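Local coordinates for protein yersinopine synthase (Yersinia pestis, PDB 6C4M) that catalyses the NADPH-dependent reductive condensation of pyruvate with an amino-acid-derived intermediate, the last step in making the metallophore yersinopine, at residues L110-A114 / D115-A119; L138-S141 / M142-L146. One frame throughout, in Å; residues are numbered along the deposited sequence.

How the contacts relate
Contacts 1 and 2 occupy equivalent places in a dinucleotide-binding fold: each is the turn that leaves a parallel strand, 107-110 or 134-137, and enters the helix after it, 117-121 or 144-154. The two strands are neighbours in the sheet, so the turns lie side by side, with their centres about 9 Å apart. A probable hydrogen bond from Leu-138 N to Leu-110 O (3.1 Å) continues the sheet pairing between them, and Tyr-117 OH closely approaches Ser-139 O (3.3 Å). Both turns touch NADP. Residues 110-119 follow the cofactor from the nicotinamide-side ribose to the adenine, whereas 138-146 meets it through Ser-139 alone, beside that same ribose.

Contact 1. Residues L110-A114 / D115-A119; sequences LAVPA and DHYYA. With NAP (NADP nicotinamide-adenine-dinucleotide phosphate), chain B.
Pro-113 O accepts the backbone N-H of His-116 at 2.9 Å, and Ala-114 O takes that of Tyr-117 at 3.2 Å, nearly straight at 170°. These two bonds wind the chain through a 3-10 turn into helix 117-121, with His-116 at the N-cap position. A water joins the beginning of the turn to its end: it donates to Leu-110 O and Val-112 O and accepts from Tyr-117 OH at 2.6 Å, in the plane of the phenol ring. Two CH-pi contacts clasp that ring. Ala-114 CA sits over its centre, 3.5 Å from the centroid, while Leu-110 CD1 covers the opposite face less squarely, 28° off the normal. Val-112 CG2 closes in at the ring edge, 3.9 Å from Tyr-117 CD1. With CG beside the backbone N (chi1 -71°), the tyrosine lies back over the preceding turn.

On the cofactor side, the His-116 imidazole has the adenine over one face, displaced toward the rim, and Pro-113 CD and Val-112 CG1 pack against ribose atom O4B. Asp-115 curls its carboxylate back, OD1 3.4 Å from Pro-113 CB and OD2 hydrogen-bonded to His-408 ND1 of helix 401-419. NADP hydroxyl O3D bonds weakly to Val-112 O at 3.5 Å, so this carbonyl serves both the tyrosine's water and the cofactor, while the Val-112, Pro-113 and His-116 side chains supply nonpolar and ring contacts.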
loop_
_atom_site.group_PDB
_atom_site.type_symbol
_atom_site.label_atom_id
_atom_site.label_comp_id
_atom_site.label_asym_id
_atom_site.label_seq_id
_atom_site.Cartn_x
_atom_site.Cartn_y
_atom_site.Cartn_z
ATOM N N LEU A 110 9.956 33.732 -15.907
ATOM C CA LEU A 110 10.831 32.578 -16.148
ATOM C C LEU A 110 9.980 31.334 -16.053
ATOM O O LEU A 110 9.570 30.930 -14.970
ATOM C CB LEU A 110 11.999 32.535 -15.170
ATOM C CG LEU A 110 13.134 33.469 -15.585
ATOM C CD1 LEU A 110 14.186 33.595 -14.506
ATOM C CD2 LEU A 110 13.792 32.927 -16.810
ATOM N N ALA A 111 9.663 30.780 -17.218
ATOM C CA ALA A 111 8.942 29.530 -17.352
ATOM C C ALA A 111 9.846 28.377 -17.754
ATOM O O ALA A 111 9.339 27.353 -18.222
ATOM C CB ALA A 111 7.818 29.659 -18.378
ATOM N N VAL A 112 11.162 28.525 -17.607
ATOM C CA VAL A 112 12.101 27.411 -17.759
ATOM C C VAL A 112 12.218 26.766 -16.377
ATOM O O VAL A 112 11.801 27.391 -15.381
ATOM C CB VAL A 112 13.477 27.872 -18.259
ATOM C CG1 VAL A 112 13.424 28.429 -19.695
ATOM C CG2 VAL A 112 14.101 28.846 -17.267
ATOM N N PRO A 113 12.779 25.561 -16.237
ATOM C CA PRO A 113 12.896 24.971 -14.897
ATOM C C PRO A 113 13.864 25.769 -14.042
ATOM O O PRO A 113 14.798 26.403 -14.539
ATOM C CB PRO A 113 13.423 23.551 -15.168
ATOM C CG PRO A 113 13.149 23.298 -16.615
ATOM C CD PRO A 113 13.252 24.631 -17.279
ATOM N N ALA A 114 13.653 25.708 -12.727
ATOM C CA ALA A 114 14.437 26.562 -11.839
ATOM C C ALA A 114 15.936 26.300 -11.940
ATOM O O ALA A 114 16.730 27.201 -11.661
ATOM C CB ALA A 114 13.993 26.399 -10.385
ATOM N N ASP A 115 16.360 25.073 -12.268
ATOM C CA ASP A 115 17.803 24.853 -12.301
ATOM C C ASP A 115 18.458 25.489 -13.528
ATOM O O ASP A 115 19.680 25.339 -13.732
ATOM C CB ASP A 115 18.116 23.336 -12.226
ATOM C CG ASP A 115 17.573 22.564 -13.417
ATOM O OD1 ASP A 115 16.459 22.895 -13.886
ATOM O OD2 ASP A 115 18.255 21.608 -13.880
ATOM N N HIS A 116 17.669 26.177 -14.355
ATOM C CA HIS A 116 18.150 26.888 -15.532
ATOM C C HIS A 116 17.927 28.397 -15.439
ATOM O O HIS A 116 18.227 29.113 -16.401
ATOM C CB HIS A 116 17.478 26.334 -16.793
ATOM C CG HIS A 116 18.001 24.992 -17.195
ATOM N ND1 HIS A 116 19.041 24.845 -18.090
ATOM C CD2 HIS A 116 17.669 23.737 -16.789
ATOM C CE1 HIS A 116 19.322 23.558 -18.226
ATOM N NE2 HIS A 116 18.500 22.866 -17.452
ATOM N N TYR A 117 17.458 28.899 -14.296
ATOM C CA TYR A 117 17.328 30.351 -14.128
ATOM C C TYR A 117 18.676 31.024 -14.311
ATOM O O TYR A 117 18.776 32.045 -14.981
ATOM C CB TYR A 117 16.808 30.690 -12.748
ATOM C CG TYR A 117 15.352 30.339 -12.476
ATOM C CD1 TYR A 117 14.495 29.935 -13.498
ATOM C CD2 TYR A 117 14.840 30.431 -11.197
ATOM C CE1 TYR A 117 13.180 29.634 -13.247
ATOM C CE2 TYR A 117 13.538 30.134 -10.942
ATOM C CZ TYR A 117 12.696 29.748 -11.977
ATOM O OH TYR A 117 11.363 29.450 -11.732
ATOM N N TYR A 118 19.721 30.473 -13.691
ATOM C CA TYR A 118 21.019 31.136 -13.717
ATOM C C TYR A 118 21.516 31.268 -15.144
ATOM O O TYR A 118 21.886 32.368 -15.589
ATOM C CB TYR A 118 22.031 30.367 -12.880
ATOM C CG TYR A 118 23.453 30.884 -12.953
ATOM C CD1 TYR A 118 23.808 32.073 -12.316
ATOM C CD2 TYR A 118 24.445 30.196 -13.661
ATOM C CE1 TYR A 118 25.111 32.561 -12.375
ATOM C CE2 TYR A 118 25.756 30.682 -13.721
ATOM C CZ TYR A 118 26.073 31.866 -13.077
ATOM O OH TYR A 118 27.356 32.365 -13.105
ATOM N N ALA A 119 21.501 30.149 -15.877
ATOM C CA ALA A 119 22.024 30.126 -17.239
ATOM C C ALA A 119 21.241 31.093 -18.122
ATOM O O ALA A 119 21.818 31.774 -18.977
ATOM C CB ALA A 119 21.972 28.685 -17.785
HETATM P PA NAP B . 9.355 22.315 -19.428
HETATM O O1A NAP B . 9.656 22.502 -17.992
HETATM O O2A NAP B . 9.510 20.836 -19.869
HETATM O O5B NAP B . 10.375 23.284 -20.278
HETATM C C5B NAP B . 10.037 24.688 -20.242
HETATM C C4B NAP B . 11.053 25.432 -21.129
HETATM O O4B NAP B . 12.460 25.140 -20.530
HETATM C C3B NAP B . 11.058 24.987 -22.334
HETATM O O3B NAP B . 11.309 26.068 -23.287
HETATM C C2B NAP B . 12.327 23.942 -22.411
HETATM O O2B NAP B . 12.830 23.860 -23.790
HETATM C C1B NAP B . 13.235 24.438 -21.651
HETATM N N9A NAP B . 13.893 23.315 -20.982
HETATM C C8A NAP B . 13.479 22.209 -20.342
HETATM N N7A NAP B . 14.602 21.569 -19.983
HETATM C C5A NAP B . 15.678 22.300 -20.412
HETATM C C6A NAP B . 17.013 22.026 -20.251
HETATM N N6A NAP B . 17.785 20.943 -19.639
HETATM N N1A NAP B . 17.925 22.880 -20.749
HETATM C C2A NAP B . 17.522 24.022 -21.401
HETATM N N3A NAP B . 16.193 24.289 -21.557
HETATM C C4A NAP B . 15.262 23.407 -21.045
HETATM O O3 NAP B . 7.787 22.787 -19.678
HETATM P PN NAP B . 6.628 23.193 -18.626
HETATM O O1N NAP B . 5.865 24.239 -19.312
HETATM O O2N NAP B . 5.814 21.896 -18.393
HETATM O O5D NAP B . 7.158 23.698 -17.126
HETATM C C5D NAP B . 7.300 25.111 -16.821
HETATM C C4D NAP B . 7.778 25.193 -15.357
HETATM O O4D NAP B . 6.666 24.574 -14.393
HETATM C C3D NAP B . 8.871 24.504 -15.103
HETATM O O3D NAP B . 9.535 25.203 -13.941
HETATM C C2D NAP B . 8.425 23.134 -14.579
HETATM O O2D NAP B . 9.340 22.697 -13.688
HETATM C C1D NAP B . 7.142 23.507 -13.812
HETATM N N1N NAP B . 6.086 22.464 -13.812
HETATM C C2N NAP B . 5.165 22.374 -14.796
HETATM C C3N NAP B . 4.168 21.375 -14.714
HETATM C C7N NAP B . 3.100 21.232 -15.819
HETATM O O7N NAP B . 2.046 20.784 -15.594
HETATM N N7N NAP B . 3.456 21.673 -17.141
HETATM C C4N NAP B . 4.139 20.505 -13.660
HETATM C C5N NAP B . 5.061 20.598 -12.690
HETATM C C6N NAP B . 6.044 21.592 -12.755
HETATM P P2B NAP B . 12.111 22.783 -24.889
HETATM O O1X NAP B . 12.704 21.417 -24.621
HETATM O O2X NAP B . 10.635 22.738 -24.677
HETATM O O3X NAP B . 12.481 23.208 -26.291
HETATM O O HOH W 1 9.854 28.491 -13.601
HETATM O O HOH W 2 19.478 28.194 -11.822
#

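Contact 2. Residues L138-S141 / M142-L146; sequences LSSS and MGSGL. With NAP (NADP nicotinamide-adenine-dinucleotide phosphate), chain B.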
loop_
_atom_site.group_PDB
_atom_site.type_symbol
_atom_site.label_atom_id
_atom_site.label_comp_id
_atom_site.label_asym_id
_atom_site.label_seq_id
_atom_site.Cartn_x
_atom_site.Cartn_y
_atom_site.Cartn_z
ATOM N N LEU A 138 8.174 31.301 -12.215
ATOM C CA LEU A 138 6.898 30.619 -12.352
ATOM C C LEU A 138 6.836 29.370 -11.478
ATOM O O LEU A 138 5.782 29.067 -10.906
ATOM C CB LEU A 138 6.645 30.272 -13.821
ATOM C CG LEU A 138 5.280 29.607 -14.125
ATOM C CD1 LEU A 138 4.127 30.558 -13.884
ATOM C CD2 LEU A 138 5.224 29.127 -15.566
ATOM N N SER A 139 7.945 28.621 -11.367
ATOM C CA SER A 139 7.993 27.418 -10.524
ATOM C C SER A 139 9.356 27.381 -9.844
ATOM O O SER A 139 10.285 26.706 -10.294
ATOM C CB SER A 139 7.739 26.144 -11.310
ATOM O OG SER A 139 7.550 25.071 -10.394
ATOM N N SER A 140 9.450 28.067 -8.722
ATOM C CA SER A 140 10.716 28.356 -8.087
ATOM C C SER A 140 11.286 27.142 -7.352
ATOM O O SER A 140 10.626 26.117 -7.154
ATOM C CB SER A 140 10.522 29.501 -7.107
ATOM O OG SER A 140 11.631 30.353 -7.119
ATOM N N SER A 141 12.531 27.285 -6.912
ATOM C CA SER A 141 13.141 26.388 -5.938
ATOM C C SER A 141 13.608 27.236 -4.764
ATOM O O SER A 141 13.702 28.464 -4.855
ATOM C CB SER A 141 14.311 25.610 -6.540
ATOM O OG SER A 141 14.842 24.670 -5.605
ATOM N N MET A 142 13.944 26.570 -3.665
ATOM C CA MET A 142 14.522 27.279 -2.530
ATOM C C MET A 142 15.859 27.901 -2.922
ATOM O O MET A 142 16.767 27.202 -3.386
ATOM C CB MET A 142 14.728 26.338 -1.349
ATOM C CG MET A 142 13.483 26.154 -0.476
ATOM S SD MET A 142 13.609 24.796 0.754
ATOM C CE MET A 142 13.291 23.363 -0.261
ATOM N N GLY A 143 15.978 29.214 -2.694
ATOM C CA GLY A 143 17.168 29.970 -3.038
ATOM C C GLY A 143 17.069 30.686 -4.366
ATOM O O GLY A 143 17.872 31.590 -4.636
ATOM N N SER A 144 16.081 30.330 -5.182
ATOM C CA SER A 144 15.957 30.936 -6.497
ATOM C C SER A 144 15.883 32.456 -6.391
ATOM O O SER A 144 16.562 33.174 -7.131
ATOM C CB SER A 144 14.725 30.387 -7.204
ATOM O OG SER A 144 14.904 29.019 -7.490
ATOM N N GLY A 145 15.064 32.959 -5.469
ATOM C CA GLY A 145 14.826 34.386 -5.406
ATOM C C GLY A 145 16.063 35.147 -4.966
ATOM O O GLY A 145 16.381 36.184 -5.524
ATOM N N LEU A 146 16.748 34.654 -3.937
ATOM C CA LEU A 146 17.991 35.271 -3.517
ATOM C C LEU A 146 18.987 35.318 -4.671
ATOM O O LEU A 146 19.685 36.316 -4.854
ATOM C CB LEU A 146 18.590 34.489 -2.353
ATOM C CG LEU A 146 17.952 34.684 -1.003
ATOM C CD1 LEU A 146 18.378 33.580 -0.026
ATOM C CD2 LEU A 146 18.294 36.052 -0.449
HETATM P PA NAP B . 9.355 22.315 -19.428
HETATM O O1A NAP B . 9.656 22.502 -17.992
HETATM O O2A NAP B . 9.510 20.836 -19.869
HETATM O O5B NAP B . 10.375 23.284 -20.278
HETATM C C5B NAP B . 10.037 24.688 -20.242
HETATM C C4B NAP B . 11.053 25.432 -21.129
HETATM O O4B NAP B . 12.460 25.140 -20.530
HETATM C C3B NAP B . 11.058 24.987 -22.334
HETATM O O3B NAP B . 11.309 26.068 -23.287
HETATM C C2B NAP B . 12.327 23.942 -22.411
HETATM O O2B NAP B . 12.830 23.860 -23.790
HETATM C C1B NAP B . 13.235 24.438 -21.651
HETATM N N9A NAP B . 13.893 23.315 -20.982
HETATM C C8A NAP B . 13.479 22.209 -20.342
HETATM N N7A NAP B . 14.602 21.569 -19.983
HETATM C C5A NAP B . 15.678 22.300 -20.412
HETATM C C6A NAP B . 17.013 22.026 -20.251
HETATM N N6A NAP B . 17.785 20.943 -19.639
HETATM N N1A NAP B . 17.925 22.880 -20.749
HETATM C C2A NAP B . 17.522 24.022 -21.401
HETATM N N3A NAP B . 16.193 24.289 -21.557
HETATM C C4A NAP B . 15.262 23.407 -21.045
HETATM O O3 NAP B . 7.787 22.787 -19.678
HETATM P PN NAP B . 6.628 23.193 -18.626
HETATM O O1N NAP B . 5.865 24.239 -19.312
HETATM O O2N NAP B . 5.814 21.896 -18.393
HETATM O O5D NAP B . 7.158 23.698 -17.126
HETATM C C5D NAP B . 7.300 25.111 -16.821
HETATM C C4D NAP B . 7.778 25.193 -15.357
HETATM O O4D NAP B . 6.666 24.574 -14.393
HETATM C C3D NAP B . 8.871 24.504 -15.103
HETATM O O3D NAP B . 9.535 25.203 -13.941
HETATM C C2D NAP B . 8.425 23.134 -14.579
HETATM O O2D NAP B . 9.340 22.697 -13.688
HETATM C C1D NAP B . 7.142 23.507 -13.812
HETATM N N1N NAP B . 6.086 22.464 -13.812
HETATM C C2N NAP B . 5.165 22.374 -14.796
HETATM C C3N NAP B . 4.168 21.375 -14.714
HETATM C C7N NAP B . 3.100 21.232 -15.819
HETATM O O7N NAP B . 2.046 20.784 -15.594
HETATM N N7N NAP B . 3.456 21.673 -17.141
HETATM C C4N NAP B . 4.139 20.505 -13.660
HETATM C C5N NAP B . 5.061 20.598 -12.690
HETATM C C6N NAP B . 6.044 21.592 -12.755
HETATM P P2B NAP B . 12.111 22.783 -24.889
HETATM O O1X NAP B . 12.704 21.417 -24.621
HETATM O O2X NAP B . 10.635 22.738 -24.677
HETATM O O3X NAP B . 12.481 23.208 -26.291
HETATM O O HOH W 3 17.471 24.669 -5.431
#
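Ser-141 O is gripped twice by Ser-144, by the hydroxyl OG at 2.9 Å and by the backbone N at 3.0 Å. Both donors stand above the carbonyl plane and on the same face of it. The N-H bond closes a type II beta turn from Ser-141 to Ser-144, and the side chain can add its own because OG lies beside the backbone N (chi1 -67°), pointing back toward the start of the turn. Gly-143 fills the third position with a positive phi of 97°, the usual residue and conformation there in a type II turn; it is also the N-cap of helix 144-154.

Serine side chains line the approach. Ser-140 OG rests 3.1 Å from Ser-144 CB and bonds to Ser-164 OG, while Ser-141 OG meets a water at 2.6 Å and Asn-257 ND2. Nearer the cofactor, Ser-139 CB packs 3.3 Å from NADP atom O3D.

The turn leads from strand 134-137 into helix 144-154, and Ser-140 bonds through its backbone to Leu-165 of strand 161-165. Glu-251 accepts the amides of Gly-143 and Gly-145, and helices 247-251 and 401-419 pack on Met-142 through Leu-248 and Leu-413.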